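PDB 5FLW: Exo-beta-1,3-galactanase from Bifidobacterium bifidum, which probably hydrolyses beta-1,3-galactans from their chain ends to release galactose, as a five-bladed beta-propeller enzyme of glycoside hydrolase family 43. Local coordinates for residues 23-28 against 245-250; 260-265 against 278-283. One frame throughout, in Å; residues are numbered along the deposited sequence.

Contact 1: residues 23-28 against 245-250; sequences IGLQKF and VDIVVP
The acid group of Asp246 meets the backbone of Ile23 oxygen to oxygen: Asp246 OD2 lies 2.6 Å from Ile23 O. With CG anti to the backbone N (chi1 177°), the acid extends away from its own strand, and OD2 also touches the flank of the Ile23 side chain, 3.3 Å from CG1. A classic beta bulge, in which Asp246 and Ile247 both face Ile264 of the next strand, lets these consecutive residues direct their side chains at 23-28. Ile247 stretches out to Leu25, its CD1 3.4 Å from Leu25 N and 3.7 Å from Leu25 CB. Further along, the side chains of Leu25 and Val249 cross at about a right angle, Leu25 CD1 meeting Val249 CG1 at 3.8 Å. The strands run nearly in the same direction (13°), but their axes stay 7.7 Å apart, so side chains fill the space between these two separate sheets. Asp246 OD1 forms a salt bridge with Arg83. With an alanine here, Arg83 would probably lose its salt-bridge partner and Ile23 O its close polar neighbour. Where first and last blades close the five-bladed beta-propeller, an apolar middle thus adjoins a polar end, one acid close to Ile23 and salt-bridged to Arg83.

Contact 2: residues 260-265 against 278-283; sequences HFLFIG and IVQMPI
Backbone hydrogen bonds join Phe263 to Met281 and Gly265 to Val279 in reciprocal pairs. Phe263 N donates to Met281 O at 2.8 Å, almost in line with the carbonyl (C=O...N 176°), and Met281 N returns a bond to Phe263 O in the carbonyl plane. Gly265 N likewise reaches Val279 O in plane at 2.9 Å, while Val279 N approaches Gly265 O from a direction tilted out of the plane. Towards Phe261 the pairing opens: Ile283 N still bonds to Phe261 O at 3.1 Å, but from well above the carbonyl plane, and a water completes the join by accepting from Phe261 N and donating to Ile283 O (2.7 Å).

CA-H...O contacts lie between these bonds, the CA atoms of Ile264 and Gln280 approaching Val279 O and Phe263 O respectively.

Apolar contacts occupy both faces. On one, Ile283 sets CG2 against Phe261 CB at 3.6 Å and CB against Phe263 CB. The Phe263 ring, its CG anti to the backbone N (chi1 165°), leans along the strand until CE1 lies 4.1 Å from Val279 CG1; a beta carbon modelled on Gly265 would come only 2.9 Å from Phe263 CZ, so the ring uses the room left by the glycine. On the other face Ile264 and Gln280 lie side by side, pointing the same way, and Leu262 CD1 touches Gln280 CG at 3.9 Å. The amide end of Gln280 is anchored elsewhere, NE2 donating to Phe56 O.

Strands 261-266 and 278-286 form a beta hairpin, the middle two strands of a four-stranded antiparallel propeller blade of the kind found throughout family 43.

Both contacts are buried and share the last blade, but they hold it differently. Contact 2 lies within the blade, where two neighbouring strands are joined mainly by backbone hydrogen bonds. Contact 1 lies nearer the centre of the chain and joins the innermost strand of that blade to its counterpart in the first; with sheets apart, side chains do the work, aided by one acid. Strands 244-250 and 261-266 are neighbours: Val249 N probably bonds to Leu262 O and Asp246 N to Ile264 O, while Phe263 packs on Val245. Contact 1 joins regions far apart in sequence, contact 2 the two strands of a hairpin, and through strand 244-250 they connect the first blade to the last.

Contact 1: residues 23-28 against 245-250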
loop_
_atom_site.group_PDB
_atom_site.type_symbol
_atom_site.label_atom_id
_atom_site.label_comp_id
_atom_site.label_asym_id
_atom_site.label_seq_id
_atom_site.Cartn_x
_atom_site.Cartn_y
_atom_site.Cartn_z
ATOM N N ILE A 23 -0.595 -4.641 -1.990
ATOM C CA ILE A 23 -1.945 -4.210 -2.376
ATOM C C ILE A 23 -2.274 -2.789 -1.922
ATOM O O ILE A 23 -1.780 -2.274 -0.898
ATOM C CB ILE A 23 -3.066 -5.180 -1.930
ATOM C CG1 ILE A 23 -3.247 -5.175 -0.406
ATOM C CG2 ILE A 23 -2.834 -6.543 -2.493
ATOM C CD1 ILE A 23 -4.393 -6.055 0.074
ATOM N N GLY A 24 -3.179 -2.168 -2.688
ATOM C CA GLY A 24 -4.030 -1.122 -2.170
ATOM C C GLY A 24 -5.381 -1.730 -1.836
ATOM O O GLY A 24 -5.798 -2.732 -2.445
ATOM N N LEU A 25 -6.058 -1.119 -0.840
ATOM C CA LEU A 25 -7.402 -1.506 -0.419
ATOM C C LEU A 25 -8.261 -0.261 -0.290
ATOM O O LEU A 25 -7.842 0.724 0.329
ATOM C CB LEU A 25 -7.410 -2.146 0.971
ATOM C CG LEU A 25 -7.109 -3.612 1.127
ATOM C CD1 LEU A 25 -6.985 -3.903 2.629
ATOM C CD2 LEU A 25 -8.247 -4.408 0.503
ATOM N N GLN A 26 -9.487 -0.329 -0.819
ATOM C CA GLN A 26 -10.464 0.746 -0.718
ATOM C C GLN A 26 -11.835 0.140 -0.499
ATOM O O GLN A 26 -12.163 -0.873 -1.113
ATOM C CB GLN A 26 -10.555 1.508 -2.042
ATOM C CG GLN A 26 -9.401 2.444 -2.329
ATOM C CD GLN A 26 -9.375 3.587 -1.357
ATOM O OE1 GLN A 26 -10.264 4.444 -1.370
ATOM N NE2 GLN A 26 -8.372 3.611 -0.495
ATOM N N LYS A 27 -12.634 0.759 0.373
ATOM C CA LYS A 27 -14.022 0.355 0.561
ATOM C C LYS A 27 -14.907 1.303 -0.242
ATOM O O LYS A 27 -14.920 2.510 0.021
ATOM C CB LYS A 27 -14.408 0.355 2.040
ATOM C CG LYS A 27 -15.658 -0.487 2.320
ATOM C CD LYS A 27 -16.097 -0.385 3.767
ATOM C CE LYS A 27 -17.284 -1.300 4.058
ATOM N NZ LYS A 27 -17.601 -1.381 5.527
ATOM N N PHE A 28 -15.610 0.762 -1.244
ATOM C CA PHE A 28 -16.577 1.510 -2.045
ATOM C C PHE A 28 -17.930 0.836 -1.856
ATOM O O PHE A 28 -18.075 -0.360 -2.154
ATOM C CB PHE A 28 -16.194 1.454 -3.527
ATOM C CG PHE A 28 -14.832 2.000 -3.845
ATOM C CD1 PHE A 28 -14.437 3.245 -3.364
ATOM C CD2 PHE A 28 -13.960 1.284 -4.660
ATOM C CE1 PHE A 28 -13.187 3.770 -3.676
ATOM C CE2 PHE A 28 -12.697 1.792 -4.971
ATOM C CZ PHE A 28 -12.320 3.049 -4.487
ATOM N N VAL A 245 5.169 -4.441 6.197
ATOM C CA VAL A 245 3.865 -3.777 6.229
ATOM C C VAL A 245 3.488 -3.328 4.825
ATOM O O VAL A 245 4.306 -2.788 4.066
ATOM C CB VAL A 245 3.821 -2.605 7.233
ATOM C CG1 VAL A 245 4.796 -1.485 6.848
ATOM C CG2 VAL A 245 2.399 -2.039 7.331
ATOM N N ASP A 246 2.247 -3.606 4.460
ATOM C CA ASP A 246 1.714 -3.122 3.202
ATOM C C ASP A 246 0.610 -2.109 3.405
ATOM O O ASP A 246 0.611 -1.061 2.757
ATOM C CB ASP A 246 1.160 -4.262 2.354
ATOM C CG ASP A 246 0.550 -3.738 1.090
ATOM O OD1 ASP A 246 1.348 -3.417 0.181
ATOM O OD2 ASP A 246 -0.703 -3.576 1.046
ATOM N N ILE A 247 -0.347 -2.418 4.279
ATOM C CA ILE A 247 -1.503 -1.548 4.473
ATOM C C ILE A 247 -2.106 -1.819 5.846
ATOM O O ILE A 247 -2.035 -2.939 6.363
ATOM C CB ILE A 247 -2.527 -1.732 3.324
ATOM C CG1 ILE A 247 -3.570 -0.602 3.329
ATOM C CG2 ILE A 247 -3.151 -3.150 3.351
ATOM C CD1 ILE A 247 -4.292 -0.455 2.003
ATOM N N VAL A 248 -2.666 -0.768 6.452
ATOM C CA VAL A 248 -3.541 -0.840 7.617
ATOM C C VAL A 248 -4.860 -0.181 7.197
ATOM O O VAL A 248 -4.845 0.906 6.595
ATOM C CB VAL A 248 -2.907 -0.126 8.834
ATOM C CG1 VAL A 248 -3.882 -0.064 10.017
ATOM C CG2 VAL A 248 -1.592 -0.778 9.240
ATOM N N VAL A 249 -5.988 -0.852 7.453
ATOM C CA VAL A 249 -7.297 -0.263 7.145
ATOM C C VAL A 249 -8.210 -0.216 8.362
ATOM O O VAL A 249 -8.195 -1.137 9.185
ATOM C CB VAL A 249 -8.006 -0.931 5.947
ATOM C CG1 VAL A 249 -7.252 -0.648 4.637
ATOM C CG2 VAL A 249 -8.229 -2.415 6.214
ATOM N N PRO A 250 -9.007 0.845 8.514
ATOM C CA PRO A 250 -10.097 0.831 9.499
ATOM C C PRO A 250 -11.263 -0.021 8.986
ATOM O O PRO A 250 -11.586 -0.024 7.792
ATOM C CB PRO A 250 -10.487 2.314 9.606
ATOM C CG PRO A 250 -10.125 2.911 8.263
ATOM C CD PRO A 250 -8.969 2.086 7.709
#

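Contact 2: residues 260-265 against 278-283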
loop_
_atom_site.group_PDB
_atom_site.type_symbol
_atom_site.label_atom_id
_atom_site.label_comp_id
_atom_site.label_asym_id
_atom_site.label_seq_id
_atom_site.Cartn_x
_atom_site.Cartn_y
_atom_site.Cartn_z
ATOM N N HIS A 260 -11.657 -0.891 15.193
ATOM C CA HIS A 260 -11.060 -2.113 14.664
ATOM C C HIS A 260 -10.275 -1.802 13.401
ATOM O O HIS A 260 -10.727 -1.045 12.537
ATOM C CB HIS A 260 -12.089 -3.203 14.366
ATOM C CG HIS A 260 -13.003 -3.486 15.538
ATOM N ND1 HIS A 260 -14.176 -2.778 15.759
ATOM C CD2 HIS A 260 -12.884 -4.371 16.553
ATOM C CE1 HIS A 260 -14.732 -3.232 16.855
ATOM N NE2 HIS A 260 -13.969 -4.189 17.348
ATOM N N PHE A 261 -9.093 -2.393 13.306
ATOM C CA PHE A 261 -8.171 -2.152 12.204
ATOM C C PHE A 261 -7.577 -3.485 11.785
ATOM O O PHE A 261 -7.365 -4.380 12.621
ATOM C CB PHE A 261 -7.061 -1.168 12.612
ATOM C CG PHE A 261 -7.571 0.197 12.991
ATOM C CD1 PHE A 261 -7.971 0.472 14.304
ATOM C CD2 PHE A 261 -7.662 1.202 12.038
ATOM C CE1 PHE A 261 -8.452 1.734 14.650
ATOM C CE2 PHE A 261 -8.135 2.456 12.368
ATOM C CZ PHE A 261 -8.535 2.733 13.676
ATOM N N LEU A 262 -7.305 -3.598 10.486
ATOM C CA LEU A 262 -6.679 -4.768 9.885
ATOM C C LEU A 262 -5.297 -4.383 9.363
ATOM O O LEU A 262 -5.149 -3.349 8.701
ATOM C CB LEU A 262 -7.529 -5.309 8.728
ATOM C CG LEU A 262 -7.091 -6.666 8.191
ATOM C CD1 LEU A 262 -7.339 -7.758 9.219
ATOM C CD2 LEU A 262 -7.793 -6.949 6.856
ATOM N N PHE A 263 -4.293 -5.193 9.715
ATOM C CA PHE A 263 -2.933 -5.111 9.186
ATOM C C PHE A 263 -2.749 -6.211 8.135
ATOM O O PHE A 263 -3.055 -7.378 8.400
ATOM C CB PHE A 263 -1.925 -5.331 10.331
ATOM C CG PHE A 263 -0.496 -5.641 9.880
ATOM C CD1 PHE A 263 -0.099 -6.962 9.564
ATOM C CD2 PHE A 263 0.462 -4.619 9.806
ATOM C CE1 PHE A 263 1.209 -7.230 9.150
ATOM C CE2 PHE A 263 1.771 -4.888 9.405
ATOM C CZ PHE A 263 2.140 -6.201 9.065
ATOM N N ILE A 264 -2.209 -5.844 6.963
ATOM C CA ILE A 264 -1.731 -6.801 5.972
ATOM C C ILE A 264 -0.266 -6.480 5.665
ATOM O O ILE A 264 0.079 -5.318 5.405
ATOM C CB ILE A 264 -2.613 -6.817 4.705
ATOM C CG1 ILE A 264 -3.982 -7.440 5.047
ATOM C CG2 ILE A 264 -1.912 -7.583 3.566
ATOM C CD1 ILE A 264 -5.029 -7.332 3.968
ATOM N N GLY A 265 0.590 -7.510 5.752
ATOM C CA GLY A 265 1.974 -7.399 5.347
ATOM C C GLY A 265 2.308 -8.491 4.345
ATOM O O GLY A 265 1.656 -9.527 4.289
ATOM N N ILE A 278 0.850 -13.637 2.608
ATOM C CA ILE A 278 0.571 -12.416 3.362
ATOM C C ILE A 278 0.456 -12.770 4.845
ATOM O O ILE A 278 0.188 -13.920 5.225
ATOM C CB ILE A 278 -0.710 -11.663 2.893
ATOM C CG1 ILE A 278 -1.969 -12.530 3.129
ATOM C CG2 ILE A 278 -0.570 -11.228 1.413
ATOM C CD1 ILE A 278 -3.282 -11.824 2.817
ATOM N N VAL A 279 0.670 -11.759 5.676
ATOM C CA VAL A 279 0.368 -11.820 7.097
ATOM C C VAL A 279 -0.827 -10.893 7.323
ATOM O O VAL A 279 -0.735 -9.683 7.088
ATOM C CB VAL A 279 1.582 -11.409 7.954
ATOM C CG1 VAL A 279 1.174 -11.290 9.421
ATOM C CG2 VAL A 279 2.747 -12.414 7.780
ATOM N N GLN A 280 -1.949 -11.463 7.766
ATOM C CA GLN A 280 -3.188 -10.724 7.951
ATOM C C GLN A 280 -3.588 -10.854 9.417
ATOM O O GLN A 280 -3.762 -11.977 9.922
ATOM C CB GLN A 280 -4.272 -11.294 7.052
ATOM C CG GLN A 280 -5.617 -10.608 7.162
ATOM C CD GLN A 280 -6.604 -11.135 6.116
ATOM O OE1 GLN A 280 -6.372 -11.018 4.904
ATOM N NE2 GLN A 280 -7.703 -11.721 6.581
ATOM N N MET A 281 -3.709 -9.715 10.105
ATOM C CA MET A 281 -3.868 -9.723 11.554
ATOM C C MET A 281 -4.657 -8.498 11.971
ATOM O O MET A 281 -4.543 -7.449 11.325
ATOM C CB MET A 281 -2.497 -9.673 12.254
ATOM C CG MET A 281 -1.562 -10.859 12.001
ATOM S SD MET A 281 0.097 -10.552 12.656
ATOM C CE MET A 281 -0.232 -10.495 14.452
ATOM N N PRO A 282 -5.405 -8.568 13.074
ATOM C CA PRO A 282 -5.922 -7.333 13.676
ATOM C C PRO A 282 -4.764 -6.541 14.274
ATOM O O PRO A 282 -3.761 -7.107 14.725
ATOM C CB PRO A 282 -6.865 -7.840 14.766
ATOM C CG PRO A 282 -6.253 -9.142 15.188
ATOM C CD PRO A 282 -5.615 -9.736 13.959
ATOM N N ILE A 283 -4.864 -5.217 14.201
ATOM C CA ILE A 283 -3.878 -4.337 14.817
ATOM C C ILE A 283 -4.620 -3.381 15.742
ATOM O O ILE A 283 -5.669 -2.841 15.375
ATOM C CB ILE A 283 -2.993 -3.625 13.768
ATOM C CG1 ILE A 283 -1.846 -2.851 14.444
ATOM C CG2 ILE A 283 -3.812 -2.714 12.878
ATOM C CD1 ILE A 283 -0.791 -2.308 13.500
HETATM O O HOH W 1 -8.265 -3.231 15.942
#